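Local coordinates for death on curing protein (Enterobacteria phage P1, PDB 3DD7) that probably shuts down translation as the toxin of the Phd-Doc pair, a Fic/Doc-family protein held inactive by its antitoxin partner Phd, at residues A[51-54]-A[55-59]; A[66-69]-A[70-74]. The protein carries 2 engineered substitutions. One frame throughout, in Å; residues are numbered along the deposited sequence. Where two conformers were deposited one is given.

Interaction 1. Residues A[51-54]-A[55-59]; sequences LFEV and SATYL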
loop_
_atom_site.group_PDB
_atom_site.type_symbol
_atom_site.label_atom_id
_atom_site.label_comp_id
_atom_site.label_asym_id
_atom_site.label_seq_id
_atom_site.Cartn_x
_atom_site.Cartn_y
_atom_site.Cartn_z
ATOM N N LEU A 51 -8.374 2.504 11.415
ATOM C CA LEU A 51 -8.030 2.689 10.007
ATOM C C LEU A 51 -6.530 2.632 9.795
ATOM O O LEU A 51 -6.069 2.102 8.789
ATOM C CB LEU A 51 -8.587 4.008 9.479
ATOM C CG LEU A 51 -10.103 4.012 9.272
ATOM C CD1 LEU A 51 -10.496 5.383 8.718
ATOM C CD2 LEU A 51 -10.552 2.887 8.320
ATOM N N PHE A 52 -5.768 3.136 10.758
ATOM C CA PHE A 52 -4.308 3.149 10.597
ATOM C C PHE A 52 -3.685 1.768 10.716
ATOM O O PHE A 52 -2.719 1.468 9.992
ATOM C CB PHE A 52 -3.675 4.178 11.521
ATOM C CG PHE A 52 -4.119 5.565 11.196
ATOM C CD1 PHE A 52 -3.661 6.188 10.031
ATOM C CD2 PHE A 52 -5.069 6.216 11.975
ATOM C CE1 PHE A 52 -4.105 7.458 9.684
ATOM C CE2 PHE A 52 -5.514 7.494 11.629
ATOM C CZ PHE A 52 -5.031 8.116 10.492
ATOM N N GLU A 53 -4.244 0.936 11.598
ATOM C CA GLU A 53 -3.806 -0.464 11.688
ATOM C C GLU A 53 -4.116 -1.203 10.391
ATOM O O GLU A 53 -3.273 -1.918 9.865
ATOM C CB GLU A 53 -4.413 -1.228 12.879
ATOM C CG GLU A 53 -3.306 -2.039 13.624
ATOM C CD GLU A 53 -3.561 -3.538 13.833
ATOM O OE1 GLU A 53 -2.711 -4.341 13.367
ATOM O OE2 GLU A 53 -4.549 -3.928 14.504
ATOM N N VAL A 54 -5.327 -1.008 9.869
ATOM C CA VAL A 54 -5.720 -1.631 8.603
ATOM C C VAL A 54 -4.833 -1.146 7.449
ATOM O O VAL A 54 -4.301 -1.968 6.714
ATOM C CB VAL A 54 -7.221 -1.464 8.294
ATOM C CG1 VAL A 54 -7.604 -2.278 7.055
ATOM C CG2 VAL A 54 -8.064 -1.938 9.502
ATOM N N SER A 55 -4.658 0.174 7.310
ATOM C CA SER A 55 -3.764 0.715 6.280
ATOM C C SER A 55 -2.375 0.098 6.385
ATOM O O SER A 55 -1.781 -0.297 5.377
ATOM C CB SER A 55 -3.661 2.240 6.373
ATOM O OG SER A 55 -2.773 2.752 5.391
ATOM N N ALA A 56 -1.865 0.011 7.606
ATOM C CA ALA A 56 -0.550 -0.596 7.844
ATOM C C ALA A 56 -0.494 -2.067 7.390
ATOM O O ALA A 56 0.539 -2.514 6.879
ATOM C CB ALA A 56 -0.167 -0.481 9.306
ATOM N N THR A 57 -1.586 -2.805 7.603
ATOM C CA THR A 57 -1.652 -4.229 7.254
ATOM C C THR A 57 -1.563 -4.367 5.731
ATOM O O THR A 57 -0.791 -5.196 5.222
ATOM C CB THR A 57 -2.932 -4.907 7.826
ATOM O OG1 THR A 57 -3.050 -4.611 9.220
ATOM C CG2 THR A 57 -2.869 -6.419 7.683
ATOM N N TYR A 58 -2.308 -3.528 5.000
ATOM C CA TYR A 58 -2.146 -3.479 3.537
ATOM C C TYR A 58 -0.712 -3.145 3.141
ATOM O O TYR A 58 -0.142 -3.790 2.255
ATOM C CB TYR A 58 -3.061 -2.457 2.881
ATOM C CG TYR A 58 -4.483 -2.931 2.657
ATOM C CD1 TYR A 58 -4.814 -3.734 1.559
ATOM C CD2 TYR A 58 -5.488 -2.572 3.541
ATOM C CE1 TYR A 58 -6.124 -4.166 1.356
ATOM C CE2 TYR A 58 -6.809 -2.972 3.341
ATOM C CZ TYR A 58 -7.121 -3.781 2.253
ATOM O OH TYR A 58 -8.425 -4.192 2.057
ATOM N N LEU A 59 -0.145 -2.115 3.765
ATOM C CA LEU A 59 1.194 -1.696 3.423
ATOM C C LEU A 59 2.195 -2.840 3.638
ATOM O O LEU A 59 2.933 -3.205 2.719
ATOM C CB LEU A 59 1.601 -0.447 4.209
ATOM C CG LEU A 59 2.834 0.304 3.700
ATOM C CD1 LEU A 59 2.838 1.794 4.129
ATOM C CD2 LEU A 59 4.142 -0.391 4.144
HETATM O O HOH W 1 -2.594 -6.445 11.221
#
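E53 and T57 meet one turn apart in the opening turns of helix 51-65, where a threonine hydroxyl folds back onto the backbone of its own helix. The carbonyl O of E53 is gripped twice: T57 N donates to it over 3.0 Å, and T57 OG1 over 2.8 Å from the opposite face of the carbonyl plane. With OG1 set beside its own backbone N (chi1 -51°), the hydroxyl stands above that plane and uses no lone-pair direction. A water joins the two side chains, donating to E53 OE1 at 3.0 Å and to T57 OG1 at 2.8 Å, which leaves the hydroxyl both donor and acceptor. On another flank, V54 and Y58 lie side by side and point the same way. Their backbones are tied by Y58 N to V54 O at 3.1 Å, and V54 CG1 packs against Y58 CE2 at 3.9 Å. Y58 OH bonds to H3 and to I4 N near the chain start, and S55 OG, in one of two deposited conformers, bonds to A80 O. The contact is largely buried, packed among helix 31-45, touched by V54, T57 and Y58, helix 72-86, met by S55, and helix 111-122, against which A56 and T57 lie.

Interaction 2. Residues A[66-69]-A[70-74]; sequences YIFN and DANKR. Engineered in segment 66-69: Y66 (natural residue His).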
loop_
_atom_site.group_PDB
_atom_site.type_symbol
_atom_site.label_atom_id
_atom_site.label_comp_id
_atom_site.label_asym_id
_atom_site.label_seq_id
_atom_site.Cartn_x
_atom_site.Cartn_y
_atom_site.Cartn_z
ATOM N N TYR A 66 5.742 -9.761 -2.422
ATOM C CA TYR A 66 6.332 -10.040 -3.747
ATOM C C TYR A 66 5.278 -10.549 -4.723
ATOM O O TYR A 66 5.454 -11.556 -5.409
ATOM C CB TYR A 66 7.525 -11.007 -3.639
ATOM C CG TYR A 66 8.652 -10.451 -2.796
ATOM C CD1 TYR A 66 8.667 -10.644 -1.417
ATOM C CD2 TYR A 66 9.683 -9.703 -3.374
ATOM C CE1 TYR A 66 9.682 -10.126 -0.624
ATOM C CE2 TYR A 66 10.719 -9.174 -2.591
ATOM C CZ TYR A 66 10.709 -9.392 -1.213
ATOM O OH TYR A 66 11.715 -8.885 -0.412
ATOM N N ILE A 67 4.160 -9.837 -4.750
ATOM C CA ILE A 67 3.089 -10.129 -5.699
ATOM C C ILE A 67 3.545 -9.814 -7.131
ATOM O O ILE A 67 3.144 -10.490 -8.093
ATOM C CB ILE A 67 1.844 -9.298 -5.342
ATOM C CG1 ILE A 67 1.333 -9.687 -3.950
ATOM C CG2 ILE A 67 0.748 -9.411 -6.404
ATOM C CD1 ILE A 67 0.397 -8.666 -3.370
ATOM N N PHE A 68 4.405 -8.801 -7.252
ATOM C CA PHE A 68 4.809 -8.260 -8.554
ATOM C C PHE A 68 6.303 -8.420 -8.810
ATOM O O PHE A 68 7.101 -8.571 -7.882
ATOM C CB PHE A 68 4.420 -6.773 -8.638
ATOM C CG PHE A 68 2.967 -6.517 -8.362
ATOM C CD1 PHE A 68 2.022 -6.733 -9.354
ATOM C CD2 PHE A 68 2.534 -6.065 -7.101
ATOM C CE1 PHE A 68 0.664 -6.502 -9.135
ATOM C CE2 PHE A 68 1.174 -5.841 -6.868
ATOM C CZ PHE A 68 0.243 -6.073 -7.851
ATOM N N ASN A 69 6.676 -8.387 -10.086
ATOM C CA ASN A 69 8.077 -8.403 -10.471
ATOM C C ASN A 69 8.781 -7.128 -10.039
ATOM O O ASN A 69 9.991 -7.121 -9.810
ATOM C CB ASN A 69 8.194 -8.536 -11.979
ATOM C CG ASN A 69 7.702 -9.886 -12.495
ATOM O OD1 ASN A 69 6.982 -9.949 -13.495
ATOM N ND2 ASN A 69 8.100 -10.956 -11.839
ATOM N N ASP A 70 8.016 -6.048 -9.952
ATOM C CA ASP A 70 8.577 -4.743 -9.633
ATOM C C ASP A 70 7.493 -3.853 -9.044
ATOM O O ASP A 70 6.306 -4.152 -9.159
ATOM C CB ASP A 70 9.175 -4.118 -10.905
ATOM C CG ASP A 70 10.218 -3.044 -10.619
ATOM O OD1 ASP A 70 10.490 -2.768 -9.438
ATOM O OD2 ASP A 70 10.769 -2.480 -11.598
ATOM N N ALA A 71 7.936 -2.770 -8.411
ATOM C CA ALA A 71 7.080 -1.741 -7.830
ATOM C C ALA A 71 6.182 -2.295 -6.715
ATOM O O ALA A 71 5.067 -1.817 -6.504
ATOM C CB ALA A 71 6.255 -1.038 -8.922
ATOM N N ASN A 72 6.664 -3.316 -6.003
ATOM C CA ASN A 72 5.951 -3.797 -4.830
ATOM C C ASN A 72 5.883 -2.750 -3.734
ATOM O O ASN A 72 4.833 -2.573 -3.100
ATOM C CB ASN A 72 6.593 -5.076 -4.292
ATOM C CG ASN A 72 6.446 -6.225 -5.235
ATOM O OD1 ASN A 72 5.359 -6.721 -5.444
ATOM N ND2 ASN A 72 7.567 -6.688 -5.785
ATOM N N LYS A 73 6.995 -2.070 -3.490
ATOM C CA LYS A 73 6.992 -1.039 -2.442
ATOM C C LYS A 73 6.088 0.130 -2.827
ATOM O O LYS A 73 5.294 0.605 -2.001
ATOM C CB LYS A 73 8.406 -0.568 -2.100
ATOM C CG LYS A 73 9.280 -1.660 -1.449
ATOM C CD LYS A 73 10.684 -1.155 -1.177
ATOM C CE LYS A 73 11.486 -0.860 -2.455
ATOM N NZ LYS A 73 12.024 -2.130 -3.020
ATOM N N ARG A 74 6.195 0.589 -4.074
ATOM C CA ARG A 74 5.305 1.663 -4.534
ATOM C C ARG A 74 3.844 1.266 -4.383
ATOM O O ARG A 74 3.024 2.058 -3.898
ATOM C CB ARG A 74 5.620 2.073 -5.972
ATOM C CG ARG A 74 6.768 3.060 -6.057
ATOM C CD ARG A 74 7.066 3.335 -7.543
ATOM N NE ARG A 74 7.941 2.321 -8.133
ATOM C CZ ARG A 74 7.978 2.002 -9.431
ATOM N NH1 ARG A 74 7.108 2.524 -10.284
ATOM N NH2 ARG A 74 8.871 1.125 -9.871
HETATM O O HOH W 2 3.612 -7.373 -3.450
#
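N72 reaches back with its side-chain amide to the main chain of F68, a local clasp across the turn between helix 51-65 and helix 72-86. The turn and the start of the second helix carry the Fic signature sequence, whose first position, naturally histidine, is the engineered Y66. Two hydrogen bonds make the clasp. F68 N donates to N72 OD1 over 2.9 Å, in the carbonyl plane and on a lone pair, while N72 ND2 returns a bond of 2.9 Å to F68 O. The second lies close to the plane of the N72 amide but arrives 46° above the peptide carbonyl plane of F68. Held at both ends, the amide is fixed in its rotation. A water adds a further grip, donating to N72 OD1 at 2.7 Å and accepting from I67 N at 2.8 Å. With F68 CG beside its backbone N (chi1 -55°), the ring lies next to N72, and N72 OD1 sits at its edge, near its plane, 3.3 Å from F68 CD2; ring and amide planes are 35° apart. I67 CG2 covers one face of this ring, and F68 stacks with H13. Farther round the turn, D70 OD1 takes a bond from A71 N at 2.8 Å, while D70 OD2 is held by L23 N. A71 itself occupies the N-cap position of helix 72-86, so the clasp sits just where that helix begins. I67 packs on helices 6-20 and 31-45, A71 on helix 6-20, and K73 on helix 97-105; K73 and R74 also meet apolar side chains of the bound peptide.

In the fold
Following the chain from the N terminus, helices 6-20 and 31-45 come first, and interaction 1 then opens helix 51-65. That helix ends at residue 65, and interaction 2 begins at Y66, the first residue after it, and leads the chain into helix 72-86. The two contacts are in series, neither nested nor crossed, and both are local: the first lies within one helix, whereas the second closes the short connection to the next. Their centres are 18 Å apart, on opposite sides of the chain's centre. Helix 72-86 nonetheless relates them, since it begins at interaction 2 and later supplies A80 and F83 to interaction 1. Helix 31-45 borders both sites, while the C-terminal helix 111-122 covers the first.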